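Local coordinates for protein manganese-dependent ADP-ribose/CDP-alcohol diphosphatase (Danio rerio, PDB 2NXF) that probably hydrolyses ADP-ribose and CDP-alcohols such as CDP-choline, releasing AMP or CMP, with a dinuclear metal centre of the metallophosphoesterase type, at residues H228-P233 with F261-D266; F144-A149 with L224-L229; A71-L76 with Y100-P105. All coordinates share one frame; numbering follows the deposited sequence.

Contact 1: residues H228-P233 with F261-D266; sequences HLPVHP and FIAGHD. With ZN (zinc ion), chain C.
His228 O accepts a hydrogen bond from Gly264 N at 3.0 Å. The donor sits above the carbonyl plane, 42° out of it, and the bond is bent. It joins the backbone of one zinc-binding histidine to the residue just before the other. His228 NE2 binds the zinc ion at 2.2 Å, and His265 ND1 binds the same ion at 2.2 Å. The two rings therefore offer different nitrogens. The rings meet obliquely, their planes 67° apart. His265 CB lies over one face of the His228 ring, 3.9 Å from its centroid. The His228 CB leaves the backbone away from the partner loop. Its ring still returns to the zinc, with CG anti to the backbone N (chi1 -175°). Leu58 O holds His228 ND1, and Asn198 OD1 holds His265 NE2, which probably fixes both ring rotations. Asp60 and Asn96 are further ligands of this ion. Water 1 binds the zinc at 2.1 Å and donates to His265 O. This is one half of the dinuclear metal centre of the calcineurin-like phosphoesterases. Gly264 and His265 begin the family's GHxH motif, whose second histidine, His267, binds the other zinc. His265 has a positive phi and is the central residue of a classic gamma turn, closed by a weak bond from Asp266 N to Gly264 O. Further from the metal the contact is apolar. Ala263 CB fits against the backbone of residues 229-230, 3.5 Å from Pro230 N. Val231 CG2 stands over the centre of the Phe261 ring, 3.8 Å from the centroid, while CG1 of the same valine reaches Phe261 CZ. Leu229 O lies in the plane of that ring at its edge, 3.5 Å from Phe261 CE2.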
loop_
_atom_site.group_PDB
_atom_site.type_symbol
_atom_site.label_atom_id
_atom_site.label_comp_id
_atom_site.label_asym_id
_atom_site.label_seq_id
_atom_site.Cartn_x
_atom_site.Cartn_y
_atom_site.Cartn_z
ATOM N N HIS A 228 2.586 0.124 0.310
ATOM C CA HIS A 228 1.715 0.756 1.309
ATOM C C HIS A 228 2.010 2.262 1.320
ATOM O O HIS A 228 1.084 3.084 1.428
ATOM C CB HIS A 228 1.933 0.206 2.718
ATOM C CG HIS A 228 0.972 0.766 3.706
ATOM N ND1 HIS A 228 -0.394 0.599 3.580
ATOM C CD2 HIS A 228 1.170 1.519 4.812
ATOM C CE1 HIS A 228 -0.995 1.213 4.590
ATOM N NE2 HIS A 228 -0.070 1.780 5.348
ATOM N N LEU A 229 3.288 2.607 1.207
ATOM C CA LEU A 229 3.725 3.998 1.317
ATOM C C LEU A 229 3.893 4.688 -0.028
ATOM O O LEU A 229 4.491 4.125 -0.965
ATOM C CB LEU A 229 5.088 4.085 2.041
ATOM C CG LEU A 229 5.111 3.590 3.496
ATOM C CD1 LEU A 229 6.542 3.722 4.078
ATOM C CD2 LEU A 229 4.107 4.321 4.336
ATOM N N PRO A 230 3.401 5.933 -0.121
ATOM C CA PRO A 230 3.659 6.764 -1.308
ATOM C C PRO A 230 5.122 7.217 -1.362
ATOM O O PRO A 230 5.818 7.235 -0.329
ATOM C CB PRO A 230 2.735 7.973 -1.101
ATOM C CG PRO A 230 2.554 8.072 0.380
ATOM C CD PRO A 230 2.540 6.623 0.857
ATOM N N VAL A 231 5.570 7.576 -2.564
ATOM C CA VAL A 231 6.952 8.043 -2.742
ATOM C C VAL A 231 7.066 9.412 -3.417
ATOM O O VAL A 231 8.136 10.017 -3.401
ATOM C CB VAL A 231 7.835 7.010 -3.492
ATOM C CG1 VAL A 231 7.930 5.667 -2.711
ATOM C CG2 VAL A 231 7.311 6.792 -4.945
ATOM N N HIS A 232 5.978 9.929 -3.993
ATOM C CA HIS A 232 6.082 11.241 -4.660
ATOM C C HIS A 232 5.470 12.330 -3.776
ATOM O O HIS A 232 4.304 12.241 -3.412
ATOM C CB HIS A 232 5.408 11.225 -6.037
ATOM C CG HIS A 232 5.903 12.308 -6.944
ATOM N ND1 HIS A 232 5.886 13.642 -6.587
ATOM C CD2 HIS A 232 6.445 12.254 -8.183
ATOM C CE1 HIS A 232 6.400 14.361 -7.573
ATOM N NE2 HIS A 232 6.747 13.543 -8.553
ATOM N N PRO A 233 6.268 13.359 -3.419
ATOM C CA PRO A 233 5.749 14.430 -2.573
ATOM C C PRO A 233 4.482 15.142 -3.084
ATOM O O PRO A 233 3.768 15.748 -2.279
ATOM C CB PRO A 233 6.923 15.427 -2.498
ATOM C CG PRO A 233 8.116 14.619 -2.761
ATOM C CD PRO A 233 7.697 13.559 -3.741
ATOM N N PHE A 261 2.145 4.268 -9.885
ATOM C CA PHE A 261 2.605 3.852 -8.588
ATOM C C PHE A 261 1.440 4.119 -7.648
ATOM O O PHE A 261 0.994 5.259 -7.520
ATOM C CB PHE A 261 3.824 4.682 -8.198
ATOM C CG PHE A 261 4.483 4.218 -6.935
ATOM C CD1 PHE A 261 5.593 3.372 -6.984
ATOM C CD2 PHE A 261 3.964 4.595 -5.696
ATOM C CE1 PHE A 261 6.204 2.922 -5.787
ATOM C CE2 PHE A 261 4.566 4.166 -4.503
ATOM C CZ PHE A 261 5.680 3.319 -4.552
ATOM N N ILE A 262 0.916 3.058 -7.048
ATOM C CA ILE A 262 -0.339 3.155 -6.274
ATOM C C ILE A 262 -0.040 2.819 -4.827
ATOM O O ILE A 262 0.597 1.795 -4.532
ATOM C CB ILE A 262 -1.422 2.187 -6.858
ATOM C CG1 ILE A 262 -1.785 2.608 -8.291
ATOM C CG2 ILE A 262 -2.685 2.193 -6.005
ATOM C CD1 ILE A 262 -2.617 1.564 -9.067
ATOM N N ALA A 263 -0.471 3.697 -3.922
ATOM C CA ALA A 263 -0.170 3.514 -2.511
ATOM C C ALA A 263 -1.385 3.815 -1.644
ATOM O O ALA A 263 -2.372 4.355 -2.134
ATOM C CB ALA A 263 1.001 4.420 -2.105
ATOM N N GLY A 264 -1.300 3.459 -0.364
ATOM C CA GLY A 264 -2.330 3.827 0.620
ATOM C C GLY A 264 -1.633 4.716 1.641
ATOM O O GLY A 264 -0.870 5.636 1.276
ATOM N N HIS A 265 -1.902 4.444 2.920
ATOM C CA HIS A 265 -1.222 5.073 4.078
ATOM C C HIS A 265 -1.684 6.484 4.379
ATOM O O HIS A 265 -2.055 6.772 5.520
ATOM C CB HIS A 265 0.318 4.992 3.963
ATOM C CG HIS A 265 1.065 5.293 5.238
ATOM N ND1 HIS A 265 0.928 4.544 6.390
ATOM C CD2 HIS A 265 2.034 6.204 5.498
ATOM C CE1 HIS A 265 1.766 4.991 7.312
ATOM N NE2 HIS A 265 2.446 6.011 6.801
ATOM N N ASP A 266 -1.647 7.378 3.390
ATOM C CA ASP A 266 -2.175 8.728 3.607
ATOM C C ASP A 266 -3.677 8.657 3.356
ATOM O O ASP A 266 -4.118 8.649 2.196
ATOM C CB ASP A 266 -1.507 9.731 2.646
ATOM C CG ASP A 266 -1.997 11.147 2.826
ATOM O OD1 ASP A 266 -2.960 11.381 3.595
ATOM O OD2 ASP A 266 -1.390 12.060 2.215
HETATM ZN ZN ZN C . -0.461 2.965 7.172
HETATM O O HOH W 1 -1.984 4.478 7.052
#

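Contact 2: residues F144-A149 with L224-L229; sequences FVLLDA and LIFSHL. With ZN (zinc ion), chain C.
Strands 144-146 and 224-227 run parallel, 4.7 Å apart at the closest approach of their axes and with 18° between their directions. They are neighbours in one sheet of the metallophosphoesterase beta-sandwich. The chain between them includes helix 203-219, as in a long beta-alpha-beta crossover; that helix covers Val145 and Leu147. Three backbone bonds set the register. Val145 N donates to Leu224 O at 2.9 Å. Phe226 N donates to Val145 O at 2.8 Å, and Leu147 N to Phe226 O at 2.8 Å. Phe144, Leu146, Leu224 and Phe226 share one side of the sheet. Here the edge of Phe226 points at a face of Phe144, CE2 leading, with ring centroids 5.1 Å apart and planes at 57°. Phe144 CG lies anti to the carbonyl carbon (chi1 -80°), which swings the ring back to its partner strand. Leu224 runs alongside it, with CD1 3.8 Å from Phe144 CE1. Phe8 of the other sheet also meets the Phe144 ring edge-to-face. With an alanine in place of Phe144, the edge of Phe226 would probably lose the face it packs on, and a gap would open beside Leu224 CD1. On the other side of the sheet Leu147 CD1 touches Ile225 CG2 at 3.6 Å. Further along, Ala149 CB touches both Ser227 OG and Leu229 CG. Water 2 bridges the diverging backbones, accepting from both Ala149 N and His228 N. The turn into the metal-binding loop is held by Ser227, whose OG donates to Leu229 O at 2.8 Å, in the carbonyl plane and on a lone pair.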
loop_
_atom_site.group_PDB
_atom_site.type_symbol
_atom_site.label_atom_id
_atom_site.label_comp_id
_atom_site.label_asym_id
_atom_site.label_seq_id
_atom_site.Cartn_x
_atom_site.Cartn_y
_atom_site.Cartn_z
ATOM N N PHE A 144 2.359 -6.499 -12.684
ATOM C CA PHE A 144 2.108 -5.942 -11.343
ATOM C C PHE A 144 3.320 -6.205 -10.480
ATOM O O PHE A 144 3.890 -7.305 -10.515
ATOM C CB PHE A 144 0.918 -6.647 -10.663
ATOM C CG PHE A 144 -0.447 -6.171 -11.114
ATOM C CD1 PHE A 144 -0.622 -5.468 -12.294
ATOM C CD2 PHE A 144 -1.575 -6.473 -10.346
ATOM C CE1 PHE A 144 -1.926 -5.043 -12.689
ATOM C CE2 PHE A 144 -2.855 -6.054 -10.736
ATOM C CZ PHE A 144 -3.024 -5.341 -11.891
ATOM N N VAL A 145 3.686 -5.216 -9.666
ATOM C CA VAL A 145 4.799 -5.360 -8.735
ATOM C C VAL A 145 4.275 -4.897 -7.381
ATOM O O VAL A 145 3.739 -3.784 -7.272
ATOM C CB VAL A 145 6.011 -4.478 -9.144
ATOM C CG1 VAL A 145 7.161 -4.623 -8.129
ATOM C CG2 VAL A 145 6.506 -4.831 -10.570
ATOM N N LEU A 146 4.401 -5.738 -6.357
ATOM C CA LEU A 146 4.018 -5.354 -5.002
ATOM C C LEU A 146 5.301 -5.196 -4.218
ATOM O O LEU A 146 6.136 -6.122 -4.217
ATOM C CB LEU A 146 3.163 -6.442 -4.322
ATOM C CG LEU A 146 1.638 -6.311 -4.461
ATOM C CD1 LEU A 146 1.244 -6.676 -5.882
ATOM C CD2 LEU A 146 0.917 -7.211 -3.429
ATOM N N LEU A 147 5.448 -4.035 -3.576
ATOM C CA LEU A 147 6.657 -3.712 -2.819
ATOM C C LEU A 147 6.421 -3.785 -1.322
ATOM O O LEU A 147 5.260 -3.712 -0.856
ATOM C CB LEU A 147 7.131 -2.296 -3.172
ATOM C CG LEU A 147 7.474 -2.000 -4.641
ATOM C CD1 LEU A 147 7.961 -0.558 -4.771
ATOM C CD2 LEU A 147 8.508 -3.008 -5.152
ATOM N N ASP A 148 7.537 -3.923 -0.590
ATOM C CA ASP A 148 7.576 -4.046 0.856
ATOM C C ASP A 148 8.184 -2.738 1.421
ATOM O O ASP A 148 9.411 -2.595 1.539
ATOM C CB ASP A 148 8.469 -5.259 1.207
ATOM C CG ASP A 148 8.539 -5.557 2.706
ATOM O OD1 ASP A 148 7.985 -4.802 3.546
ATOM O OD2 ASP A 148 9.163 -6.588 3.021
ATOM N N ALA A 149 7.308 -1.797 1.770
ATOM C CA ALA A 149 7.760 -0.479 2.208
ATOM C C ALA A 149 8.278 -0.473 3.660
ATOM O O ALA A 149 8.737 0.579 4.138
ATOM C CB ALA A 149 6.627 0.550 2.056
ATOM N N LEU A 224 2.431 -1.664 -13.227
ATOM C CA LEU A 224 1.740 -1.029 -12.129
ATOM C C LEU A 224 2.435 -1.486 -10.856
ATOM O O LEU A 224 2.585 -2.695 -10.626
ATOM C CB LEU A 224 0.275 -1.475 -12.074
ATOM C CG LEU A 224 -0.617 -1.078 -13.270
ATOM C CD1 LEU A 224 -0.466 -2.045 -14.475
ATOM C CD2 LEU A 224 -2.056 -1.092 -12.798
ATOM N N ILE A 225 2.781 -0.524 -10.004
ATOM C CA ILE A 225 3.560 -0.786 -8.795
ATOM C C ILE A 225 2.722 -0.407 -7.595
ATOM O O ILE A 225 2.091 0.662 -7.598
ATOM C CB ILE A 225 4.866 0.022 -8.830
ATOM C CG1 ILE A 225 5.670 -0.364 -10.090
ATOM C CG2 ILE A 225 5.729 -0.230 -7.565
ATOM C CD1 ILE A 225 6.811 0.585 -10.358
ATOM N N PHE A 226 2.711 -1.279 -6.587
ATOM C CA PHE A 226 1.844 -1.107 -5.422
ATOM C C PHE A 226 2.717 -1.108 -4.182
ATOM O O PHE A 226 3.613 -1.951 -4.053
ATOM C CB PHE A 226 0.844 -2.262 -5.322
ATOM C CG PHE A 226 -0.071 -2.375 -6.512
ATOM C CD1 PHE A 226 -1.295 -1.730 -6.532
ATOM C CD2 PHE A 226 0.316 -3.124 -7.640
ATOM C CE1 PHE A 226 -2.143 -1.846 -7.647
ATOM C CE2 PHE A 226 -0.533 -3.227 -8.750
ATOM C CZ PHE A 226 -1.754 -2.591 -8.749
ATOM N N SER A 227 2.467 -0.167 -3.277
ATOM C CA SER A 227 3.280 -0.033 -2.062
ATOM C C SER A 227 2.375 0.503 -0.958
ATOM O O SER A 227 1.493 1.301 -1.248
ATOM C CB SER A 227 4.406 0.964 -2.350
ATOM O OG SER A 227 5.054 1.416 -1.160
ATOM N N HIS A 228 2.586 0.124 0.310
ATOM C CA HIS A 228 1.715 0.756 1.309
ATOM C C HIS A 228 2.010 2.262 1.320
ATOM O O HIS A 228 1.084 3.084 1.428
ATOM C CB HIS A 228 1.933 0.206 2.718
ATOM C CG HIS A 228 0.972 0.766 3.706
ATOM N ND1 HIS A 228 -0.394 0.599 3.580
ATOM C CD2 HIS A 228 1.170 1.519 4.812
ATOM C CE1 HIS A 228 -0.995 1.213 4.590
ATOM N NE2 HIS A 228 -0.070 1.780 5.348
ATOM N N LEU A 229 3.288 2.607 1.207
ATOM C CA LEU A 229 3.725 3.998 1.317
ATOM C C LEU A 229 3.893 4.688 -0.028
ATOM O O LEU A 229 4.491 4.125 -0.965
ATOM C CB LEU A 229 5.088 4.085 2.041
ATOM C CG LEU A 229 5.111 3.590 3.496
ATOM C CD1 LEU A 229 6.542 3.722 4.078
ATOM C CD2 LEU A 229 4.107 4.321 4.336
HETATM ZN ZN ZN C . -0.461 2.965 7.172
HETATM O O HOH W 2 4.392 -2.097 1.253
HETATM O O HOH W 1 -1.984 4.478 7.052
#

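Contact 3: residues A71-L76 with Y100-P105; sequences ASDRAL and YNFSRP
The Phe102 ring meets the Asp73 carboxylate at its edge. Asp73 OD1 lies near the ring plane, 3.6 Å from Phe102 CE1, and the two flat groups are nearly coplanar, 13° apart. Ring hydrogens would probably face the carboxylate favourably there. One face of the ring carries Asn101 CB, set toward the rim. Ser72 CB approaches obliquely, 3.7 Å from Phe102 CE1. Leu76 CD2 also comes in obliquely, 4.1 Å from Phe102 CZ. With CG anti to the carbonyl carbon (chi1 -53°), Phe102 sends its ring to the first turn of helix 72-84. Phe102 itself is the first residue to leave helix 96-101. This short helix starts at the zinc ligand Asn96, part of the GNHE motif of metallophosphoesterases. The contact joins its C-terminal end to the start of helix 72-84, which comes earlier in the chain. Ser72 OG donates to Asn101 OD1 at 2.7 Å, in the plane of the amide carbonyl and on a lone pair. The amide is held at its other end too, since Asn101 ND2 bonds to His97 O and Asp63 O. Water 3 donates to Ser72 OG at 2.7 Å and to Asn101 O at 3.0 Å.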
loop_
_atom_site.group_PDB
_atom_site.type_symbol
_atom_site.label_atom_id
_atom_site.label_comp_id
_atom_site.label_asym_id
_atom_site.label_seq_id
_atom_site.Cartn_x
_atom_site.Cartn_y
_atom_site.Cartn_z
ATOM N N ALA A 71 -7.189 -9.294 19.888
ATOM C CA ALA A 71 -8.184 -9.763 18.914
ATOM C C ALA A 71 -7.662 -9.777 17.476
ATOM O O ALA A 71 -8.450 -9.764 16.518
ATOM C CB ALA A 71 -9.466 -8.925 19.011
ATOM N N SER A 72 -6.337 -9.797 17.312
ATOM C CA SER A 72 -5.742 -9.738 15.959
ATOM C C SER A 72 -6.260 -10.853 15.026
ATOM O O SER A 72 -6.629 -10.593 13.881
ATOM C CB SER A 72 -4.217 -9.793 16.049
ATOM O OG SER A 72 -3.708 -8.702 16.804
ATOM N N ASP A 73 -6.273 -12.091 15.513
ATOM C CA ASP A 73 -6.687 -13.206 14.646
ATOM C C ASP A 73 -8.163 -13.111 14.253
ATOM O O ASP A 73 -8.518 -13.349 13.087
ATOM C CB ASP A 73 -6.421 -14.547 15.320
ATOM C CG ASP A 73 -4.931 -14.868 15.471
ATOM O OD1 ASP A 73 -4.063 -14.188 14.879
ATOM O OD2 ASP A 73 -4.635 -15.849 16.190
ATOM N N ARG A 74 -9.032 -12.784 15.210
ATOM C CA ARG A 74 -10.466 -12.707 14.880
ATOM C C ARG A 74 -10.770 -11.527 13.959
ATOM O O ARG A 74 -11.628 -11.635 13.087
ATOM C CB ARG A 74 -11.374 -12.724 16.108
ATOM C CG ARG A 74 -11.358 -11.495 16.966
ATOM C CD ARG A 74 -12.631 -11.444 17.843
ATOM N NE ARG A 74 -12.965 -12.733 18.461
ATOM C CZ ARG A 74 -14.146 -13.021 19.008
ATOM N NH1 ARG A 74 -15.121 -12.112 19.021
ATOM N NH2 ARG A 74 -14.360 -14.219 19.547
ATOM N N ALA A 75 -10.055 -10.417 14.143
ATOM C CA ALA A 75 -10.209 -9.265 13.251
ATOM C C ALA A 75 -9.797 -9.632 11.829
ATOM O O ALA A 75 -10.492 -9.313 10.855
ATOM C CB ALA A 75 -9.405 -8.049 13.749
ATOM N N LEU A 76 -8.667 -10.311 11.699
ATOM C CA LEU A 76 -8.217 -10.713 10.364
ATOM C C LEU A 76 -9.247 -11.661 9.743
ATOM O O LEU A 76 -9.596 -11.531 8.565
ATOM C CB LEU A 76 -6.832 -11.365 10.428
ATOM C CG LEU A 76 -6.301 -11.808 9.057
ATOM C CD1 LEU A 76 -6.165 -10.617 8.093
ATOM C CD2 LEU A 76 -4.964 -12.567 9.236
ATOM N N TYR A 100 2.071 -4.029 13.318
ATOM C CA TYR A 100 1.653 -3.804 14.701
ATOM C C TYR A 100 0.988 -5.068 15.239
ATOM O O TYR A 100 1.132 -5.387 16.417
ATOM C CB TYR A 100 0.648 -2.647 14.818
ATOM C CG TYR A 100 1.158 -1.287 14.387
ATOM C CD1 TYR A 100 2.515 -0.959 14.460
ATOM C CD2 TYR A 100 0.268 -0.312 13.933
ATOM C CE1 TYR A 100 2.981 0.293 14.063
ATOM C CE2 TYR A 100 0.710 0.942 13.526
ATOM C CZ TYR A 100 2.068 1.240 13.579
ATOM O OH TYR A 100 2.496 2.476 13.145
ATOM N N ASN A 101 0.245 -5.764 14.380
ATOM C CA ASN A 101 -0.473 -6.977 14.795
ATOM C C ASN A 101 0.341 -8.259 14.756
ATOM O O ASN A 101 0.140 -9.126 15.597
ATOM C CB ASN A 101 -1.714 -7.183 13.916
ATOM C CG ASN A 101 -2.861 -6.266 14.305
ATOM O OD1 ASN A 101 -3.541 -6.514 15.300
ATOM N ND2 ASN A 101 -3.052 -5.183 13.547
ATOM N N PHE A 102 1.201 -8.401 13.744
ATOM C CA PHE A 102 1.853 -9.684 13.444
ATOM C C PHE A 102 3.329 -9.524 13.138
ATOM O O PHE A 102 3.758 -8.517 12.548
ATOM C CB PHE A 102 1.195 -10.350 12.217
ATOM C CG PHE A 102 -0.304 -10.495 12.318
ATOM C CD1 PHE A 102 -0.874 -11.347 13.260
ATOM C CD2 PHE A 102 -1.136 -9.794 11.444
ATOM C CE1 PHE A 102 -2.283 -11.482 13.358
ATOM C CE2 PHE A 102 -2.541 -9.915 11.525
ATOM C CZ PHE A 102 -3.106 -10.772 12.472
ATOM N N SER A 103 4.100 -10.549 13.492
ATOM C CA SER A 103 5.503 -10.652 13.072
ATOM C C SER A 103 5.560 -11.048 11.597
ATOM O O SER A 103 4.543 -11.471 11.031
ATOM C CB SER A 103 6.205 -11.716 13.912
ATOM O OG SER A 103 5.686 -13.006 13.593
ATOM N N ARG A 104 6.730 -10.922 10.962
ATOM C CA ARG A 104 6.874 -11.385 9.564
ATOM C C ARG A 104 6.623 -12.883 9.394
ATOM O O ARG A 104 5.918 -13.270 8.464
ATOM C CB ARG A 104 8.230 -11.007 8.947
ATOM C CG ARG A 104 8.217 -9.695 8.242
ATOM C CD ARG A 104 9.611 -9.223 7.884
ATOM N NE ARG A 104 9.537 -7.815 7.506
ATOM C CZ ARG A 104 9.230 -7.369 6.290
ATOM N NH1 ARG A 104 9.204 -6.063 6.058
ATOM N NH2 ARG A 104 8.977 -8.213 5.293
ATOM N N PRO A 105 7.203 -13.735 10.272
ATOM C CA PRO A 105 6.884 -15.163 10.137
ATOM C C PRO A 105 5.382 -15.447 10.241
ATOM O O PRO A 105 4.866 -16.285 9.485
ATOM C CB PRO A 105 7.634 -15.797 11.313
ATOM C CG PRO A 105 8.777 -14.888 11.552
ATOM C CD PRO A 105 8.187 -13.515 11.352
HETATM O O HOH W 3 -1.565 -9.976 17.938
#

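Overall arrangement
Along the chain, contact 3 closes first. Contact 2 follows, and contact 1 starts on the stretch where contact 2 ends. Contacts 1 and 2 have centres 9 Å apart and share His228 and Leu229. Their strands 142-146, 222-227 and 258-263 lie side by side in one sheet, where Ile262 probably bonds to Ile225 and Ser227. Contact 3 lies among the outer helices, its centre about 23 Å from that of contact 1 and 21 Å from that of contact 2. The salt bridge Asp148 OD2 to Arg104 NH2 ties it to contact 2. Contacts 1 and 2 thus set the sheet end whose loops carry His228 and His265, while contact 3 packs the helix beginning at ligand Asn96.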